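Local coordinates for envelope glycoprotein (PDB 5ZKX) that probably fuses the viral envelope with a host membrane as a class III fusion glycoprotein related to baculovirus gp64, here trimeric and in its postfusion form, at residues Arg153-Ala156 and Pro161-Val164; Ala179-Thr184 and Tyr190-Lys195; Ile329-Ile334 and Pro341-Phe346. One frame throughout, in Å; residues are numbered along the deposited sequence.

Contact 1: residues Arg153-Ala156 and Pro161-Val164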
loop_
_atom_site.group_PDB
_atom_site.type_symbol
_atom_site.label_atom_id
_atom_site.label_comp_id
_atom_site.label_asym_id
_atom_site.label_seq_id
_atom_site.Cartn_x
_atom_site.Cartn_y
_atom_site.Cartn_z
ATOM N N ARG A 153 14.058 -7.382 14.021
ATOM C CA ARG A 153 13.566 -6.048 14.330
ATOM C C ARG A 153 13.993 -5.634 15.736
ATOM O O ARG A 153 14.562 -6.417 16.501
ATOM C CB ARG A 153 12.040 -5.984 14.193
ATOM C CG ARG A 153 11.532 -5.706 12.777
ATOM C CD ARG A 153 11.932 -6.804 11.821
ATOM N NE ARG A 153 10.925 -7.058 10.798
ATOM C CZ ARG A 153 10.949 -6.530 9.581
ATOM N NH1 ARG A 153 11.931 -5.711 9.229
ATOM N NH2 ARG A 153 9.992 -6.825 8.712
ATOM N N LEU A 154 13.700 -4.379 16.072
ATOM C CA LEU A 154 14.092 -3.790 17.346
ATOM C C LEU A 154 12.859 -3.321 18.106
ATOM O O LEU A 154 12.021 -2.600 17.556
ATOM C CB LEU A 154 15.058 -2.622 17.129
ATOM C CG LEU A 154 16.508 -2.997 16.809
ATOM C CD1 LEU A 154 17.216 -1.868 16.078
ATOM C CD2 LEU A 154 17.258 -3.366 18.075
ATOM N N VAL A 155 12.751 -3.735 19.369
ATOM C CA VAL A 155 11.697 -3.253 20.257
ATOM C C VAL A 155 12.343 -2.639 21.489
ATOM O O VAL A 155 13.571 -2.613 21.604
ATOM C CB VAL A 155 10.720 -4.374 20.648
ATOM C CG1 VAL A 155 9.905 -4.808 19.445
ATOM C CG2 VAL A 155 11.475 -5.545 21.254
ATOM N N ALA A 156 11.529 -2.138 22.418
ATOM C CA ALA A 156 12.056 -1.460 23.597
ATOM C C ALA A 156 11.738 -2.189 24.896
ATOM O O ALA A 156 12.663 -2.536 25.635
ATOM C CB ALA A 156 11.532 -0.022 23.648
ATOM N N PRO A 161 16.956 -0.683 23.423
ATOM C CA PRO A 161 16.319 -1.473 22.359
ATOM C C PRO A 161 16.883 -2.884 22.246
ATOM O O PRO A 161 18.081 -3.112 22.430
ATOM C CB PRO A 161 16.611 -0.657 21.094
ATOM C CG PRO A 161 17.725 0.272 21.471
ATOM C CD PRO A 161 17.496 0.584 22.912
ATOM N N GLN A 162 16.001 -3.836 21.937
ATOM C CA GLN A 162 16.339 -5.254 21.907
ATOM C C GLN A 162 16.007 -5.866 20.554
ATOM O O GLN A 162 14.978 -5.549 19.951
ATOM C CB GLN A 162 15.591 -6.023 22.996
ATOM C CG GLN A 162 15.720 -5.431 24.381
ATOM C CD GLN A 162 14.402 -5.424 25.124
ATOM O OE1 GLN A 162 13.335 -5.539 24.518
ATOM N NE2 GLN A 162 14.467 -5.283 26.442
ATOM N N ALA A 163 16.879 -6.759 20.092
ATOM C CA ALA A 163 16.649 -7.504 18.863
ATOM C C ALA A 163 15.650 -8.631 19.110
ATOM O O ALA A 163 15.774 -9.376 20.087
ATOM C CB ALA A 163 17.966 -8.073 18.336
ATOM N N VAL A 164 14.660 -8.756 18.222
ATOM C CA VAL A 164 13.608 -9.756 18.355
ATOM C C VAL A 164 13.218 -10.280 16.980
ATOM O O VAL A 164 13.472 -9.653 15.949
ATOM C CB VAL A 164 12.350 -9.206 19.064
ATOM C CG1 VAL A 164 12.638 -8.906 20.527
ATOM C CG2 VAL A 164 11.829 -7.970 18.345
#
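Pro-161 brings the chain back beside Val-155 at the loop end of a short antiparallel hairpin: its CB lies 4.1 Å from CD2 of Leu-154, and its CA-H leans on the Val-155 carbonyl. That same carbonyl oxygen takes the backbone N-H of the next residue, Gln-162 N to Val-155 O at 2.7 Å. Gln-162 returns the bond through its own carbonyl, with Val-155 N at 2.9 Å from Gln-162 O. Its side chain bends at chi2 (137°), which brings the amide alongside the end of the first strand, next to the Ala-156 carbonyl without bonding to it, with OE1 3.8 Å from CG2 of Val-155. Ala-163 forms the non-hydrogen-bonded pair with Leu-154. Its CA-H approaches the Arg-153 carbonyl, while CD2 of Leu-154 reaches over its peptide, 4.0 Å from Ala-163 N. Val-164 closes the ladder against Arg-153, with Val-164 N 2.9 Å from Arg-153 O and Arg-153 N 3.0 Å from Val-164 O. On the face it shares with Val-155 the two side chains cross at about a right angle, CG1 of Val-164 lying 3.6 Å from CG2 of Val-155. Beyond the hairpin, Cys-257, half of the Cys-252–Cys-257 disulfide, touches both Leu-154 and Pro-161, and Trp-273 NE1 bonds to Leu-154 O. The chemistry is thus divided: four main-chain bonds fix the register, the crossed valines pack one face, and Leu-154 and Pro-161 present apolar groups to the strands 250-252 and 256-260, which carry the disulfide.

Contact 2: residues Ala179-Thr184 and Tyr190-Lys195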
loop_
_atom_site.group_PDB
_atom_site.type_symbol
_atom_site.label_atom_id
_atom_site.label_comp_id
_atom_site.label_asym_id
_atom_site.label_seq_id
_atom_site.Cartn_x
_atom_site.Cartn_y
_atom_site.Cartn_z
ATOM N N ALA A 179 24.481 -17.328 21.538
ATOM C CA ALA A 179 24.713 -18.346 20.512
ATOM C C ALA A 179 23.400 -18.758 19.860
ATOM O O ALA A 179 22.529 -19.316 20.534
ATOM C CB ALA A 179 25.419 -19.559 21.111
ATOM N N GLU A 180 23.265 -18.474 18.563
ATOM C CA GLU A 180 22.446 -19.256 17.631
ATOM C C GLU A 180 21.061 -19.582 18.199
ATOM O O GLU A 180 20.754 -20.723 18.540
ATOM C CB GLU A 180 23.181 -20.537 17.232
ATOM C CG GLU A 180 23.978 -20.414 15.952
ATOM C CD GLU A 180 24.304 -21.758 15.341
ATOM O OE1 GLU A 180 24.599 -21.811 14.130
ATOM O OE2 GLU A 180 24.264 -22.765 16.076
ATOM N N THR A 181 20.246 -18.539 18.333
ATOM C CA THR A 181 18.894 -18.705 18.862
ATOM C C THR A 181 18.149 -19.828 18.144
ATOM O O THR A 181 17.974 -19.801 16.922
ATOM C CB THR A 181 18.115 -17.388 18.760
ATOM O OG1 THR A 181 16.759 -17.591 19.178
ATOM C CG2 THR A 181 18.124 -16.859 17.348
ATOM N N PHE A 182 17.733 -20.827 18.923
ATOM C CA PHE A 182 17.028 -22.005 18.440
ATOM C C PHE A 182 15.778 -22.211 19.283
ATOM O O PHE A 182 15.773 -21.920 20.482
ATOM C CB PHE A 182 17.934 -23.250 18.507
ATOM C CG PHE A 182 17.196 -24.557 18.378
ATOM C CD1 PHE A 182 16.921 -25.092 17.129
ATOM C CD2 PHE A 182 16.799 -25.264 19.504
ATOM C CE1 PHE A 182 16.251 -26.294 17.004
ATOM C CE2 PHE A 182 16.128 -26.466 19.385
ATOM C CZ PHE A 182 15.855 -26.982 18.133
ATOM N N TRP A 183 14.713 -22.706 18.654
ATOM C CA TRP A 183 13.501 -23.025 19.397
ATOM C C TRP A 183 12.634 -23.974 18.582
ATOM O O TRP A 183 12.886 -24.234 17.403
ATOM C CB TRP A 183 12.729 -21.758 19.792
ATOM C CG TRP A 183 11.866 -21.162 18.725
ATOM C CD1 TRP A 183 10.549 -21.426 18.494
ATOM C CD2 TRP A 183 12.250 -20.171 17.764
ATOM N NE1 TRP A 183 10.089 -20.670 17.443
ATOM C CE2 TRP A 183 11.114 -19.892 16.976
ATOM C CE3 TRP A 183 13.444 -19.497 17.490
ATOM C CZ2 TRP A 183 11.139 -18.970 15.932
ATOM C CZ3 TRP A 183 13.467 -18.583 16.453
ATOM C CH2 TRP A 183 12.323 -18.328 15.686
ATOM N N THR A 184 11.597 -24.485 19.241
ATOM C CA THR A 184 10.736 -25.529 18.707
ATOM C C THR A 184 9.283 -25.178 18.995
ATOM O O THR A 184 8.951 -24.762 20.107
ATOM C CB THR A 184 11.091 -26.889 19.332
ATOM O OG1 THR A 184 12.244 -27.434 18.679
ATOM C CG2 THR A 184 9.938 -27.861 19.214
ATOM N N TYR A 190 13.181 -23.940 14.571
ATOM C CA TYR A 190 13.733 -22.738 13.967
ATOM C C TYR A 190 15.125 -22.483 14.520
ATOM O O TYR A 190 15.326 -22.504 15.739
ATOM C CB TYR A 190 12.839 -21.530 14.230
ATOM C CG TYR A 190 11.379 -21.750 13.916
ATOM C CD1 TYR A 190 10.847 -21.354 12.701
ATOM C CD2 TYR A 190 10.530 -22.340 14.842
ATOM C CE1 TYR A 190 9.515 -21.544 12.413
ATOM C CE2 TYR A 190 9.199 -22.534 14.565
ATOM C CZ TYR A 190 8.696 -22.135 13.346
ATOM O OH TYR A 190 7.363 -22.324 13.061
ATOM N N LEU A 191 16.076 -22.238 13.624
ATOM C CA LEU A 191 17.443 -21.900 13.994
ATOM C C LEU A 191 17.874 -20.650 13.242
ATOM O O LEU A 191 17.804 -20.605 12.008
ATOM C CB LEU A 191 18.400 -23.052 13.691
ATOM C CG LEU A 191 19.866 -22.781 14.016
ATOM C CD1 LEU A 191 20.086 -22.756 15.522
ATOM C CD2 LEU A 191 20.755 -23.816 13.348
ATOM N N TYR A 192 18.319 -19.641 13.985
ATOM C CA TYR A 192 18.781 -18.378 13.423
ATOM C C TYR A 192 20.238 -18.184 13.813
ATOM O O TYR A 192 20.559 -18.094 15.003
ATOM C CB TYR A 192 17.917 -17.219 13.922
ATOM C CG TYR A 192 18.423 -15.846 13.551
ATOM C CD1 TYR A 192 18.938 -14.997 14.516
ATOM C CD2 TYR A 192 18.372 -15.395 12.241
ATOM C CE1 TYR A 192 19.396 -13.742 14.190
ATOM C CE2 TYR A 192 18.826 -14.137 11.905
ATOM C CZ TYR A 192 19.338 -13.315 12.885
ATOM O OH TYR A 192 19.796 -12.058 12.568
ATOM N N SER A 193 21.117 -18.124 12.814
ATOM C CA SER A 193 22.561 -18.086 13.034
ATOM C C SER A 193 23.152 -16.863 12.345
ATOM O O SER A 193 23.507 -16.912 11.161
ATOM C CB SER A 193 23.225 -19.367 12.529
ATOM O OG SER A 193 22.605 -20.518 13.078
ATOM N N PRO A 194 23.280 -15.749 13.059
ATOM C CA PRO A 194 23.900 -14.555 12.482
ATOM C C PRO A 194 25.417 -14.576 12.616
ATOM O O PRO A 194 25.991 -15.265 13.464
ATOM C CB PRO A 194 23.295 -13.423 13.319
ATOM C CG PRO A 194 23.111 -14.045 14.665
ATOM C CD PRO A 194 22.778 -15.505 14.423
ATOM N N LYS A 195 26.065 -13.792 11.749
ATOM C CA LYS A 195 27.523 -13.706 11.777
ATOM C C LYS A 195 28.008 -13.117 13.094
ATOM O O LYS A 195 28.882 -13.685 13.759
ATOM C CB LYS A 195 28.027 -12.876 10.595
ATOM C CG LYS A 195 27.245 -13.086 9.310
ATOM C CD LYS A 195 28.082 -13.793 8.258
ATOM C CE LYS A 195 27.271 -14.053 6.995
ATOM N NZ LYS A 195 26.505 -12.846 6.562
#
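Trp-183 and Tyr-190 face each other as a hydrogen-bonded pair of the antiparallel hairpin, and their rings pack together on one side of it. CB of Tyr-190 stands over the six-membered ring of Trp-183, 3.4 Å from its centroid and only 9° off the normal, a CH-pi contact. The phenol ring runs on past the five-membered ring with the planes 18° apart, slid so far that they barely overlap. The indole folds back over its partner because chi1 (81°) sets CG between the backbone N and the carbonyl carbon.

Two smaller apolar contacts accompany it. CG2 of Thr-181 meets the Tyr-192 ring at its edge, 3.5 Å from CD1 of Tyr-192. On the other face CD1 of Leu-191 packs 3.7 Å from CB of Phe-182.

Backbone bonds set the register: Trp-183 and Tyr-190 exchange N-H and carbonyl both ways, and Tyr-192 N donates to Thr-181 O at 3.0 Å. The one polar side-chain link is Ser-193 OG to Glu-180 OE1, 2.6 Å, reaching the carboxylate from above its plane. The other oxygen, OE2, makes a salt bridge to Lys-83 of helix 79-88.

Arg-173 adds a cation-pi contact to Trp-183. The hairpin thus combines a buried aromatic cluster on one face of the sheet, shared with Phe-44 of the adjoining strand 44-58, with a carboxylate that the nearby lysine and serine probably keep ionised.

Contact 3: residues Ile329-Ile334 and Pro341-Phe346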
loop_
_atom_site.group_PDB
_atom_site.type_symbol
_atom_site.label_atom_id
_atom_site.label_comp_id
_atom_site.label_asym_id
_atom_site.label_seq_id
_atom_site.Cartn_x
_atom_site.Cartn_y
_atom_site.Cartn_z
ATOM N N ILE A 329 17.769 59.425 -20.006
ATOM C CA ILE A 329 18.869 60.209 -19.458
ATOM C C ILE A 329 20.207 59.582 -19.826
ATOM O O ILE A 329 21.139 60.277 -20.250
ATOM C CB ILE A 329 18.701 60.345 -17.934
ATOM C CG1 ILE A 329 17.323 60.932 -17.613
ATOM C CG2 ILE A 329 19.799 61.207 -17.350
ATOM C CD1 ILE A 329 16.707 60.401 -16.337
ATOM N N ASP A 330 20.322 58.264 -19.671
ATOM C CA ASP A 330 21.518 57.507 -20.035
ATOM C C ASP A 330 21.199 56.749 -21.319
ATOM O O ASP A 330 20.570 55.689 -21.282
ATOM C CB ASP A 330 21.932 56.563 -18.908
ATOM C CG ASP A 330 23.306 55.950 -19.126
ATOM O OD1 ASP A 330 23.694 55.744 -20.296
ATOM O OD2 ASP A 330 23.999 55.671 -18.123
ATOM N N ASP A 331 21.645 57.292 -22.452
ATOM C CA ASP A 331 21.342 56.681 -23.741
ATOM C C ASP A 331 22.163 55.429 -24.019
ATOM O O ASP A 331 21.932 54.777 -25.041
ATOM C CB ASP A 331 21.554 57.698 -24.867
ATOM C CG ASP A 331 22.985 58.201 -24.943
ATOM O OD1 ASP A 331 23.771 57.930 -24.011
ATOM O OD2 ASP A 331 23.324 58.875 -25.938
ATOM N N ARG A 332 23.110 55.079 -23.152
ATOM C CA ARG A 332 23.893 53.862 -23.315
ATOM C C ARG A 332 23.396 52.718 -22.442
ATOM O O ARG A 332 23.945 51.614 -22.520
ATOM C CB ARG A 332 25.367 54.137 -23.008
ATOM C CG ARG A 332 26.007 55.161 -23.924
ATOM C CD ARG A 332 25.989 54.696 -25.368
ATOM N NE ARG A 332 26.554 53.358 -25.511
ATOM C CZ ARG A 332 27.856 53.100 -25.576
ATOM N NH1 ARG A 332 28.737 54.086 -25.514
ATOM N NH2 ARG A 332 28.277 51.850 -25.704
ATOM N N LEU A 333 22.365 52.955 -21.626
ATOM C CA LEU A 333 21.923 51.959 -20.654
ATOM C C LEU A 333 21.324 50.737 -21.339
ATOM O O LEU A 333 21.672 49.597 -21.012
ATOM C CB LEU A 333 20.913 52.586 -19.693
ATOM C CG LEU A 333 20.132 51.626 -18.798
ATOM C CD1 LEU A 333 21.054 50.975 -17.774
ATOM C CD2 LEU A 333 18.986 52.347 -18.111
ATOM N N ILE A 334 20.416 50.957 -22.293
ATOM C CA ILE A 334 19.759 49.846 -22.977
ATOM C C ILE A 334 20.788 48.948 -23.653
ATOM O O ILE A 334 20.632 47.722 -23.700
ATOM C CB ILE A 334 18.717 50.385 -23.975
ATOM C CG1 ILE A 334 17.563 51.043 -23.219
ATOM C CG2 ILE A 334 18.197 49.276 -24.876
ATOM C CD1 ILE A 334 16.495 51.623 -24.116
ATOM N N PRO A 341 26.940 47.102 -27.751
ATOM C CA PRO A 341 27.206 48.546 -27.745
ATOM C C PRO A 341 26.244 49.320 -28.634
ATOM O O PRO A 341 26.264 49.176 -29.860
ATOM C CB PRO A 341 28.650 48.642 -28.256
ATOM C CG PRO A 341 28.854 47.396 -29.051
ATOM C CD PRO A 341 28.023 46.334 -28.390
ATOM N N MET A 342 25.392 50.140 -28.023
ATOM C CA MET A 342 24.431 50.930 -28.778
ATOM C C MET A 342 24.008 52.130 -27.946
ATOM O O MET A 342 24.201 52.165 -26.728
ATOM C CB MET A 342 23.206 50.100 -29.178
ATOM C CG MET A 342 22.205 49.906 -28.053
ATOM S SD MET A 342 20.701 49.026 -28.533
ATOM C CE MET A 342 21.328 47.840 -29.718
ATOM N N ALA A 343 23.429 53.116 -28.628
ATOM C CA ALA A 343 22.835 54.280 -27.993
ATOM C C ALA A 343 21.359 54.361 -28.356
ATOM O O ALA A 343 20.958 54.005 -29.467
ATOM C CB ALA A 343 23.539 55.577 -28.407
ATOM N N SER A 344 20.555 54.835 -27.409
ATOM C CA SER A 344 19.113 54.921 -27.573
ATOM C C SER A 344 18.679 56.372 -27.741
ATOM O O SER A 344 19.343 57.296 -27.265
ATOM C CB SER A 344 18.384 54.307 -26.374
ATOM O OG SER A 344 18.387 55.192 -25.268
ATOM N N LYS A 345 17.549 56.557 -28.426
ATOM C CA LYS A 345 16.951 57.878 -28.609
ATOM C C LYS A 345 15.450 57.681 -28.762
ATOM O O LYS A 345 15.002 57.072 -29.738
ATOM C CB LYS A 345 17.542 58.596 -29.821
ATOM C CG LYS A 345 17.078 60.042 -29.983
ATOM C CD LYS A 345 18.077 60.862 -30.791
ATOM C CE LYS A 345 17.601 62.297 -30.978
ATOM N NZ LYS A 345 17.267 62.954 -29.683
ATOM N N PHE A 346 14.679 58.195 -27.807
ATOM C CA PHE A 346 13.241 57.968 -27.785
ATOM C C PHE A 346 12.523 58.938 -28.715
ATOM O O PHE A 346 12.756 60.149 -28.667
ATOM C CB PHE A 346 12.702 58.101 -26.362
ATOM C CG PHE A 346 12.945 56.891 -25.510
ATOM C CD1 PHE A 346 11.909 56.020 -25.214
ATOM C CD2 PHE A 346 14.210 56.624 -25.005
ATOM C CE1 PHE A 346 12.129 54.905 -24.429
ATOM C CE2 PHE A 346 14.438 55.511 -24.218
ATOM C CZ PHE A 346 13.395 54.649 -23.930
HETATM O O HOH W 1 19.805 53.746 -23.071
HETATM O O HOH W 2 21.326 52.231 -25.402
HETATM O O HOH W 3 26.024 50.406 -25.094
#
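The turn between the long helix 284-329 and the short helix 333-338 docks here on strand 342-346, one half of a two-stranded hairpin. The type I turn from Asp-330 to Leu-333 is capped by Asp-330, whose OD1 accepts from Arg-332 N at 3.0 Å. Asp-331 then offers its carbonyl to the strand, where the oxygen is gripped twice: Ser-344 N donates to Asp-331 O at 2.7 Å, and a water donates to it as well. Arg-332, bent at chi2 and chi3 (-62° and -52°), curls back so that NE bonds to Met-342 O at 2.9 Å, coming from above the carbonyl plane.

Three waters add further bridges. One molecule joins Asp-330 O, Ile-334 N and Ser-344 OG; the one on Asp-331 O also donates to Met-342 O; a third accepts from Arg-332 NH2 and Met-342 N. CD1 of Ile-334 rests 4.0 Å from CB of Ser-344 and 4.3 Å from CZ of Phe-346.

Asp-330 OD2 bonds to Ser-325 of a second subunit, and Ile-334 packs on Phe-15 of that subunit. With two direct bonds and three bridging waters, the junction is largely a polar seam, backed by the apolar side chain of Ile-334.

Along the chain the three contacts follow one another without interleaving. Contacts 1 and 2 are neighbours, their centres 16 Å apart and their nearest atoms about 7 Å, yet they do not touch. Each is a beta hairpin in a different sheet: 153-155 with 162-166 in a three-stranded one, 182-185 with 188-192 in the larger sheet that includes strand 44-58. Contact 3 lies far off, its centre 74 Å from that of contact 1 and 85 Å from that of contact 2, just past the end of helix 284-329. The long helix thus separates this trimer-contacting turn from the two hairpins, consistent with the elongated rod of a postfusion glycoprotein.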